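Long-range contacts in RBSTP2229 gene product (Geobacillus stearothermophilus, PDB 1T6A), which is of unknown function and belongs to the DUF1885 family, with a long N-terminal helix and a four-stranded antiparallel sheet packed against a second helix: residues P47-I52 and Q60-L65; R64-M69 and G89-D94; G68-V73 and D83-P88. One frame throughout, in Å; residues are numbered along the deposited sequence.

In the fold
Contacts 1 and 3 are strand pairings of the four-stranded antiparallel sheet 48-53, 56-61, 68-76, 79-85. Contact 1 pairs the first two strands and contact 3 the last two. Contact 2 touches both and ties the loop into strand 68-76 to the start of helix 92-109. Contacts 1 and 2 have centres about 9 Å apart and share Arg64 and Leu65. They are joined by a probable hydrogen bond of 2.8 Å between Tyr48 OH and Asp94 OD1. Contacts 2 and 3 share Gly68 and Met69, with centres about 11 Å apart. Contacts 1 and 3 meet where Tyr48 CE1 lies 3.9 Å from Gly68 CA. No active site is known here.

Contact 1 (P47-I52 and Q60-L65); sequences PYTVRI and QGDGRL
Thr49 and Gln60 form an antiparallel hydrogen-bonded pair. Gln60 N donates to Thr49 O at 2.9 Å. Thr49 N returns a bond of 2.9 Å to Gln60 O. Beyond the non-hydrogen-bonded pair Tyr48-Gly61, Asp62 N donates to Pro47 O, also at 2.9 Å. This bond carries the pairing past the end of strand 56-61. The Asp62 side chain folds back toward the same peptide. Its CG stands beside its own backbone N (chi1 -64°), which brings Asp62 OD2 within 3.2 Å of Pro47 C. A water accepts from Thr49 OG1 at 2.7 Å and donates to Gln60 O, so it bridges the two strands beside the backbone bonds.

Tyr48 projects from the face opposite Thr49 and Gln60. Tyr48 CD1 comes to 3.5 Å from Gly61 CA, where the glycine offers only backbone. The ring also packs on Leu59 and on Lys97 of helix 92-109, and its OH is hydrogen-bonded to Asp94 OD1. Pro47 touches Lys97 too. The arrangement is that of a beta hairpin, strands 48-53 and 56-61, at one margin of the antiparallel sheet.

Contact 2 (R64-M69 and G89-D94); sequences RLYKGM and GATHGD
Thr91 and Asp94 form a capping box at the start of helix 92-109, and both also bind the 64-69 segment, from the loop to the first residue of the strand. Within the box, Asp94 N donates to Thr91 OG1 at 3.0 Å, and Thr91 N donates back to Asp94 OD2. Thr91 OG1 gives its own proton to Leu65 O at 2.6 Å. Its chi1 of 62° puts OG1 between the backbone N and the carbonyl carbon, where it can serve both partners. A water donates to Leu65 O and accepts from Gly93 N, a water-mediated link between loop and helix.

Asp94 OD2 accepts three N-H groups. Lys67 N comes to the syn lone pair of Asp94 OD2 at 2.8 Å. Gly68 N meets Asp94 OD2 at 3.2 Å from above, 43° out of the carboxylate plane. Thr91 N comes from the anti side. Gly68 N also makes a weak bond to OD1, and OD1 is held by Tyr48 OH. These donors and the helix start would probably stabilise a negative charge. With an alanine in place of Asp94, Lys67 N, Gly68 N and Thr91 N are likely to lose their shared acceptor, and the box its return bond.

Tyr66 CE1 lies 3.6 Å from Gly93 CA, which carries no side chain to block the ring. Gly93 O and Asp94 OD1 lie at the ring edge, in its plane. The Lys67 chain, extended as far as CE and bent at its end, runs past Gly89, with Lys67 CD 3.7 Å from Gly89 O. Such is a capping box at the N-terminus of helix 92-109 that joins the helix to the sheet's incoming loop.

Contact 3 (G68-V73 and D83-P88); sequences GMAISV and DIALPP
The flat peptide groups of Ala70 and Ala85 meet edge to edge, N-H against C=O, and so do those of Ser72 and Asp83. Ala70 N donates to Ala85 O in the carbonyl plane, at 3.0 Å. Ala85 N returns a bond of 2.8 Å to Ala70 O. Ser72 N donates to Asp83 O. Asp83 N closes this second pair with a bond of 2.9 Å to Ser72 O. Between them sits the non-hydrogen-bonded pair Ile71-Ile84. There Ile71 CA makes a CA-H...O contact to Asp83 O.

The two faces of the sheet differ. Ala70, Ala85, Ser72 and Asp83 share one face. A water lies 2.7 Å from Ser72 OG and donates to the Asp83 carboxylate at OD2, while OD1 forms a salt bridge with Arg74. The Asp83 charge thus has a partner on the same hairpin. Ile71 and Ile84 share the other face, which is covered by Phe101 of helix 92-109. Their side chains lie side by side and point the same way, with the two CG1 atoms 4.1 Å apart. In Ile84 the CG2 branch is anti to the backbone N and CG1 lies beside it (chi1 -60°). This leaves CG1 for Ile71 and CG2 for the selenomethionine Met69. Met69 SE lies 3.7 Å from Ile84 CG2.

Further along, Leu86 CD2 packs on Met69 CB at 3.8 Å. Next comes the Pro87 ring, with Pro87 CD 3.2 Å from Gly68 O. Pro87 has no N-H to donate to Gly68 O, consistent with the strand pairing ending at Ala85. The short strand segments run at 157° to each other. This is a beta hairpin of strands 68-76 and 79-85 at the edge of the antiparallel sheet, with its Ile71 and Ile84 face on helix 92-109.

Contact 1 (P47-I52 and Q60-L65)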
loop_
_atom_site.group_PDB
_atom_site.type_symbol
_atom_site.label_atom_id
_atom_site.label_comp_id
_atom_site.label_asym_id
_atom_site.label_seq_id
_atom_site.Cartn_x
_atom_site.Cartn_y
_atom_site.Cartn_z
ATOM N N PRO A 47 3.581 3.416 4.924
ATOM C CA PRO A 47 3.442 4.369 6.030
ATOM C C PRO A 47 4.656 5.310 6.149
ATOM O O PRO A 47 5.249 5.440 7.194
ATOM C CB PRO A 47 3.347 3.452 7.240
ATOM C CG PRO A 47 4.231 2.302 6.870
ATOM C CD PRO A 47 4.107 2.114 5.383
ATOM N N TYR A 48 5.015 5.961 5.058
ATOM C CA TYR A 48 6.169 6.836 5.045
ATOM C C TYR A 48 5.856 8.110 4.295
ATOM O O TYR A 48 5.031 8.117 3.399
ATOM C CB TYR A 48 7.352 6.139 4.368
ATOM C CG TYR A 48 7.783 4.875 5.064
ATOM C CD1 TYR A 48 8.519 4.925 6.250
ATOM C CD2 TYR A 48 7.439 3.629 4.557
ATOM C CE1 TYR A 48 8.910 3.761 6.900
ATOM C CE2 TYR A 48 7.820 2.459 5.210
ATOM C CZ TYR A 48 8.561 2.534 6.365
ATOM O OH TYR A 48 8.937 1.389 7.000
ATOM N N THR A 49 6.550 9.174 4.673
ATOM C CA THR A 49 6.626 10.410 3.902
ATOM C C THR A 49 8.018 10.476 3.281
ATOM O O THR A 49 8.994 10.224 3.961
ATOM C CB THR A 49 6.445 11.608 4.859
ATOM O OG1 THR A 49 5.172 11.521 5.520
ATOM C CG2 THR A 49 6.400 12.922 4.086
ATOM N N VAL A 50 8.098 10.828 2.000
ATOM C CA VAL A 50 9.355 10.876 1.262
ATOM C C VAL A 50 9.913 12.307 1.149
ATOM O O VAL A 50 9.211 13.229 0.721
ATOM C CB VAL A 50 9.167 10.309 -0.162
ATOM C CG1 VAL A 50 10.460 10.403 -0.978
ATOM C CG2 VAL A 50 8.700 8.869 -0.105
ATOM N N ARG A 51 11.181 12.479 1.527
ATOM C CA ARG A 51 11.935 13.699 1.216
ATOM C C ARG A 51 13.313 13.363 0.611
ATOM O O ARG A 51 13.872 12.286 0.836
ATOM C CB ARG A 51 12.057 14.577 2.471
ATOM C CG ARG A 51 13.482 14.952 2.903
ATOM C CD ARG A 51 13.594 15.425 4.353
ATOM N NE ARG A 51 14.988 15.441 4.815
ATOM C CZ ARG A 51 15.475 14.743 5.850
ATOM N NH1 ARG A 51 14.704 13.928 6.574
ATOM N NH2 ARG A 51 16.764 14.857 6.161
ATOM N N ILE A 52 13.838 14.291 -0.178
ATOM C CA ILE A 52 15.160 14.158 -0.764
ATOM C C ILE A 52 16.087 15.219 -0.183
ATOM O O ILE A 52 15.731 16.395 -0.134
ATOM C CB ILE A 52 15.102 14.268 -2.287
ATOM C CG1 ILE A 52 16.481 13.997 -2.876
ATOM C CG2 ILE A 52 14.610 15.663 -2.728
ATOM C CD1 ILE A 52 16.469 13.852 -4.338
ATOM N N GLN A 60 10.346 8.868 6.154
ATOM C CA GLN A 60 10.033 9.085 7.561
ATOM C C GLN A 60 8.746 8.337 7.917
ATOM O O GLN A 60 7.705 8.530 7.302
ATOM C CB GLN A 60 9.888 10.592 7.862
ATOM C CG GLN A 60 9.539 10.917 9.335
ATOM C CD GLN A 60 9.297 12.418 9.584
ATOM O OE1 GLN A 60 8.274 12.969 9.157
ATOM N NE2 GLN A 60 10.238 13.071 10.267
ATOM N N GLY A 61 8.827 7.492 8.941
ATOM C CA GLY A 61 7.739 6.603 9.274
ATOM C C GLY A 61 6.611 7.269 10.030
ATOM O O GLY A 61 6.847 8.071 10.935
ATOM N N ASP A 62 5.380 6.908 9.671
ATOM C CA ASP A 62 4.191 7.369 10.387
ATOM C C ASP A 62 4.068 6.651 11.720
ATOM O O ASP A 62 4.111 5.419 11.770
ATOM C CB ASP A 62 2.934 7.116 9.556
ATOM C CG ASP A 62 2.930 7.897 8.269
ATOM O OD1 ASP A 62 3.399 9.056 8.301
ATOM O OD2 ASP A 62 2.492 7.451 7.179
ATOM N N GLY A 63 3.937 7.419 12.800
ATOM C CA GLY A 63 3.632 6.859 14.106
ATOM C C GLY A 63 4.782 6.115 14.764
ATOM O O GLY A 63 5.901 6.101 14.262
ATOM N N ARG A 64 4.497 5.478 15.895
ATOM C CA ARG A 64 5.537 4.843 16.718
ATOM C C ARG A 64 6.080 3.539 16.109
ATOM O O ARG A 64 7.178 3.094 16.458
ATOM C CB ARG A 64 4.998 4.577 18.141
ATOM C CG ARG A 64 4.065 3.351 18.284
ATOM C CD ARG A 64 3.193 3.303 19.583
ATOM N NE ARG A 64 1.923 2.570 19.385
ATOM C CZ ARG A 64 0.881 3.022 18.668
ATOM N NH1 ARG A 64 0.929 4.216 18.079
ATOM N NH2 ARG A 64 -0.222 2.276 18.527
ATOM N N LEU A 65 5.322 2.936 15.199
ATOM C CA LEU A 65 5.661 1.603 14.690
ATOM C C LEU A 65 6.652 1.585 13.527
ATOM O O LEU A 65 7.173 0.522 13.174
ATOM C CB LEU A 65 4.386 0.856 14.311
ATOM C CG LEU A 65 3.432 0.631 15.494
ATOM C CD1 LEU A 65 2.212 -0.093 15.054
ATOM C CD2 LEU A 65 4.127 -0.141 16.597
HETATM O O HOH W 1 2.264 8.514 4.709
HETATM O O HOH W 2 5.521 10.180 7.839
#

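Contact 2 (R64-M69 and G89-D94)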
loop_
_atom_site.group_PDB
_atom_site.type_symbol
_atom_site.label_atom_id
_atom_site.label_comp_id
_atom_site.label_asym_id
_atom_site.label_seq_id
_atom_site.Cartn_x
_atom_site.Cartn_y
_atom_site.Cartn_z
ATOM N N ARG A 64 4.497 5.478 15.895
ATOM C CA ARG A 64 5.537 4.843 16.718
ATOM C C ARG A 64 6.080 3.539 16.109
ATOM O O ARG A 64 7.178 3.094 16.458
ATOM C CB ARG A 64 4.998 4.577 18.141
ATOM C CG ARG A 64 4.065 3.351 18.284
ATOM C CD ARG A 64 3.193 3.303 19.583
ATOM N NE ARG A 64 1.923 2.570 19.385
ATOM C CZ ARG A 64 0.881 3.022 18.668
ATOM N NH1 ARG A 64 0.929 4.216 18.079
ATOM N NH2 ARG A 64 -0.222 2.276 18.527
ATOM N N LEU A 65 5.322 2.936 15.199
ATOM C CA LEU A 65 5.661 1.603 14.690
ATOM C C LEU A 65 6.652 1.585 13.527
ATOM O O LEU A 65 7.173 0.522 13.174
ATOM C CB LEU A 65 4.386 0.856 14.311
ATOM C CG LEU A 65 3.432 0.631 15.494
ATOM C CD1 LEU A 65 2.212 -0.093 15.054
ATOM C CD2 LEU A 65 4.127 -0.141 16.597
ATOM N N TYR A 66 6.920 2.756 12.957
ATOM C CA TYR A 66 7.814 2.902 11.815
ATOM C C TYR A 66 8.744 4.098 12.027
ATOM O O TYR A 66 8.275 5.222 12.188
ATOM C CB TYR A 66 6.996 3.118 10.533
ATOM C CG TYR A 66 6.010 2.006 10.239
ATOM C CD1 TYR A 66 6.449 0.787 9.738
ATOM C CD2 TYR A 66 4.652 2.156 10.504
ATOM C CE1 TYR A 66 5.582 -0.238 9.487
ATOM C CE2 TYR A 66 3.752 1.117 10.241
ATOM C CZ TYR A 66 4.232 -0.077 9.738
ATOM O OH TYR A 66 3.390 -1.114 9.475
ATOM N N LYS A 67 10.054 3.860 12.026
ATOM C CA LYS A 67 11.018 4.955 12.123
ATOM C C LYS A 67 11.350 5.542 10.759
ATOM O O LYS A 67 11.183 6.746 10.541
ATOM C CB LYS A 67 12.297 4.500 12.801
ATOM C CG LYS A 67 13.272 5.653 13.026
ATOM C CD LYS A 67 14.299 5.335 14.122
ATOM C CE LYS A 67 15.375 6.414 14.208
ATOM N NZ LYS A 67 16.731 5.804 14.245
ATOM N N GLY A 68 11.832 4.693 9.856
ATOM C CA GLY A 68 12.175 5.105 8.516
ATOM C C GLY A 68 13.337 4.339 7.892
ATOM O O GLY A 68 13.858 3.364 8.446
HETATM N N MSE A 69 13.731 4.800 6.714
HETATM C CA MSE A 69 14.885 4.258 6.015
HETATM C C MSE A 69 15.404 5.280 4.999
HETATM O O MSE A 69 14.760 6.305 4.752
HETATM C CB MSE A 69 14.497 2.950 5.296
HETATM C CG MSE A 69 13.587 3.130 4.091
HETATM SE SE MSE A 69 12.765 1.463 3.425
HETATM C CE MSE A 69 11.425 1.203 4.844
ATOM N N GLY A 89 17.749 2.539 15.017
ATOM C CA GLY A 89 16.479 2.364 15.715
ATOM C C GLY A 89 15.339 1.760 14.892
ATOM O O GLY A 89 14.192 1.799 15.321
ATOM N N ALA A 90 15.641 1.193 13.725
ATOM C CA ALA A 90 14.607 0.734 12.798
ATOM C C ALA A 90 13.733 -0.333 13.451
ATOM O O ALA A 90 14.229 -1.209 14.149
ATOM C CB ALA A 90 15.238 0.196 11.536
ATOM N N THR A 91 12.431 -0.273 13.203
ATOM C CA THR A 91 11.495 -1.195 13.829
ATOM C C THR A 91 11.318 -2.491 13.048
ATOM O O THR A 91 11.730 -2.604 11.899
ATOM C CB THR A 91 10.115 -0.532 13.962
ATOM O OG1 THR A 91 9.605 -0.228 12.661
ATOM C CG2 THR A 91 10.209 0.818 14.656
ATOM N N HIS A 92 10.673 -3.446 13.702
ATOM C CA HIS A 92 10.151 -4.651 13.081
ATOM C C HIS A 92 9.403 -4.283 11.808
ATOM O O HIS A 92 9.613 -4.897 10.772
ATOM C CB HIS A 92 9.244 -5.391 14.086
ATOM C CG HIS A 92 8.486 -6.548 13.510
ATOM N ND1 HIS A 92 9.049 -7.792 13.320
ATOM C CD2 HIS A 92 7.199 -6.655 13.101
ATOM C CE1 HIS A 92 8.148 -8.611 12.802
ATOM N NE2 HIS A 92 7.013 -7.950 12.671
ATOM N N GLY A 93 8.557 -3.255 11.892
ATOM C CA GLY A 93 7.766 -2.807 10.762
ATOM C C GLY A 93 8.605 -2.315 9.595
ATOM O O GLY A 93 8.357 -2.692 8.455
ATOM N N ASP A 94 9.596 -1.477 9.887
ATOM C CA ASP A 94 10.504 -0.936 8.882
ATOM C C ASP A 94 11.217 -2.046 8.122
ATOM O O ASP A 94 11.386 -1.939 6.924
ATOM C CB ASP A 94 11.598 -0.080 9.527
ATOM C CG ASP A 94 11.097 1.244 10.077
ATOM O OD1 ASP A 94 10.169 1.876 9.511
ATOM O OD2 ASP A 94 11.642 1.745 11.083
HETATM O O HOH W 3 7.143 -2.003 14.046
#

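Contact 3 (G68-V73 and D83-P88)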
loop_
_atom_site.group_PDB
_atom_site.type_symbol
_atom_site.label_atom_id
_atom_site.label_comp_id
_atom_site.label_asym_id
_atom_site.label_seq_id
_atom_site.Cartn_x
_atom_site.Cartn_y
_atom_site.Cartn_z
ATOM N N GLY A 68 11.832 4.693 9.856
ATOM C CA GLY A 68 12.175 5.105 8.516
ATOM C C GLY A 68 13.337 4.339 7.892
ATOM O O GLY A 68 13.858 3.364 8.446
HETATM N N MSE A 69 13.731 4.800 6.714
HETATM C CA MSE A 69 14.885 4.258 6.015
HETATM C C MSE A 69 15.404 5.280 4.999
HETATM O O MSE A 69 14.760 6.305 4.752
HETATM C CB MSE A 69 14.497 2.950 5.296
HETATM C CG MSE A 69 13.587 3.130 4.091
HETATM SE SE MSE A 69 12.765 1.463 3.425
HETATM C CE MSE A 69 11.425 1.203 4.844
ATOM N N ALA A 70 16.540 4.962 4.394
ATOM C CA ALA A 70 17.237 5.859 3.493
ATOM C C ALA A 70 17.611 5.102 2.239
ATOM O O ALA A 70 18.178 4.001 2.321
ATOM C CB ALA A 70 18.501 6.401 4.193
ATOM N N ILE A 71 17.279 5.664 1.087
ATOM C CA ILE A 71 17.505 5.016 -0.189
ATOM C C ILE A 71 18.384 5.894 -1.055
ATOM O O ILE A 71 18.113 7.076 -1.219
ATOM C CB ILE A 71 16.142 4.738 -0.908
ATOM C CG1 ILE A 71 15.179 4.015 0.043
ATOM C CG2 ILE A 71 16.365 3.945 -2.159
ATOM C CD1 ILE A 71 13.819 3.669 -0.558
ATOM N N SER A 72 19.424 5.294 -1.628
ATOM C CA SER A 72 20.392 6.005 -2.449
ATOM C C SER A 72 20.895 5.148 -3.588
ATOM O O SER A 72 20.651 3.925 -3.636
ATOM C CB SER A 72 21.574 6.451 -1.580
ATOM O OG SER A 72 22.125 5.368 -0.862
ATOM N N VAL A 73 21.558 5.807 -4.535
ATOM C CA VAL A 73 22.185 5.145 -5.647
ATOM C C VAL A 73 23.695 5.111 -5.399
ATOM O O VAL A 73 24.275 6.088 -4.964
ATOM C CB VAL A 73 21.896 5.858 -6.959
ATOM C CG1 VAL A 73 22.582 5.160 -8.122
ATOM C CG2 VAL A 73 20.391 5.963 -7.183
ATOM N N ASP A 83 20.716 1.148 -2.831
ATOM C CA ASP A 83 20.957 0.781 -1.449
ATOM C C ASP A 83 19.773 1.227 -0.617
ATOM O O ASP A 83 19.306 2.347 -0.776
ATOM C CB ASP A 83 22.184 1.493 -0.861
ATOM C CG ASP A 83 23.512 0.900 -1.312
ATOM O OD1 ASP A 83 23.579 -0.311 -1.596
ATOM O OD2 ASP A 83 24.565 1.591 -1.412
ATOM N N ILE A 84 19.321 0.359 0.285
ATOM C CA ILE A 84 18.319 0.701 1.285
ATOM C C ILE A 84 18.941 0.479 2.639
ATOM O O ILE A 84 19.244 -0.657 3.006
ATOM C CB ILE A 84 17.050 -0.148 1.117
ATOM C CG1 ILE A 84 16.463 0.096 -0.262
ATOM C CG2 ILE A 84 16.038 0.191 2.216
ATOM C CD1 ILE A 84 15.379 -0.860 -0.614
ATOM N N ALA A 85 19.178 1.574 3.355
ATOM C CA ALA A 85 19.784 1.554 4.674
ATOM C C ALA A 85 18.737 1.775 5.759
ATOM O O ALA A 85 18.003 2.763 5.741
ATOM C CB ALA A 85 20.874 2.650 4.775
ATOM N N LEU A 86 18.677 0.849 6.705
ATOM C CA LEU A 86 17.864 1.016 7.893
ATOM C C LEU A 86 18.717 1.582 9.024
ATOM O O LEU A 86 19.789 1.061 9.302
ATOM C CB LEU A 86 17.294 -0.321 8.341
ATOM C CG LEU A 86 16.291 -0.989 7.413
ATOM C CD1 LEU A 86 16.029 -2.389 7.937
ATOM C CD2 LEU A 86 15.010 -0.198 7.359
ATOM N N PRO A 87 18.225 2.628 9.686
ATOM C CA PRO A 87 18.950 3.236 10.802
ATOM C C PRO A 87 18.945 2.334 12.036
ATOM O O PRO A 87 18.169 1.367 12.081
ATOM C CB PRO A 87 18.169 4.525 11.063
ATOM C CG PRO A 87 16.762 4.191 10.641
ATOM C CD PRO A 87 16.931 3.295 9.441
ATOM N N PRO A 88 19.832 2.609 12.997
ATOM C CA PRO A 88 19.943 1.806 14.227
ATOM C C PRO A 88 18.628 1.550 14.965
ATOM O O PRO A 88 18.421 0.436 15.457
ATOM C CB PRO A 88 20.886 2.638 15.100
ATOM C CG PRO A 88 21.760 3.326 14.115
ATOM C CD PRO A 88 20.839 3.690 12.963
HETATM O O HOH W 4 24.513 4.334 -1.430
#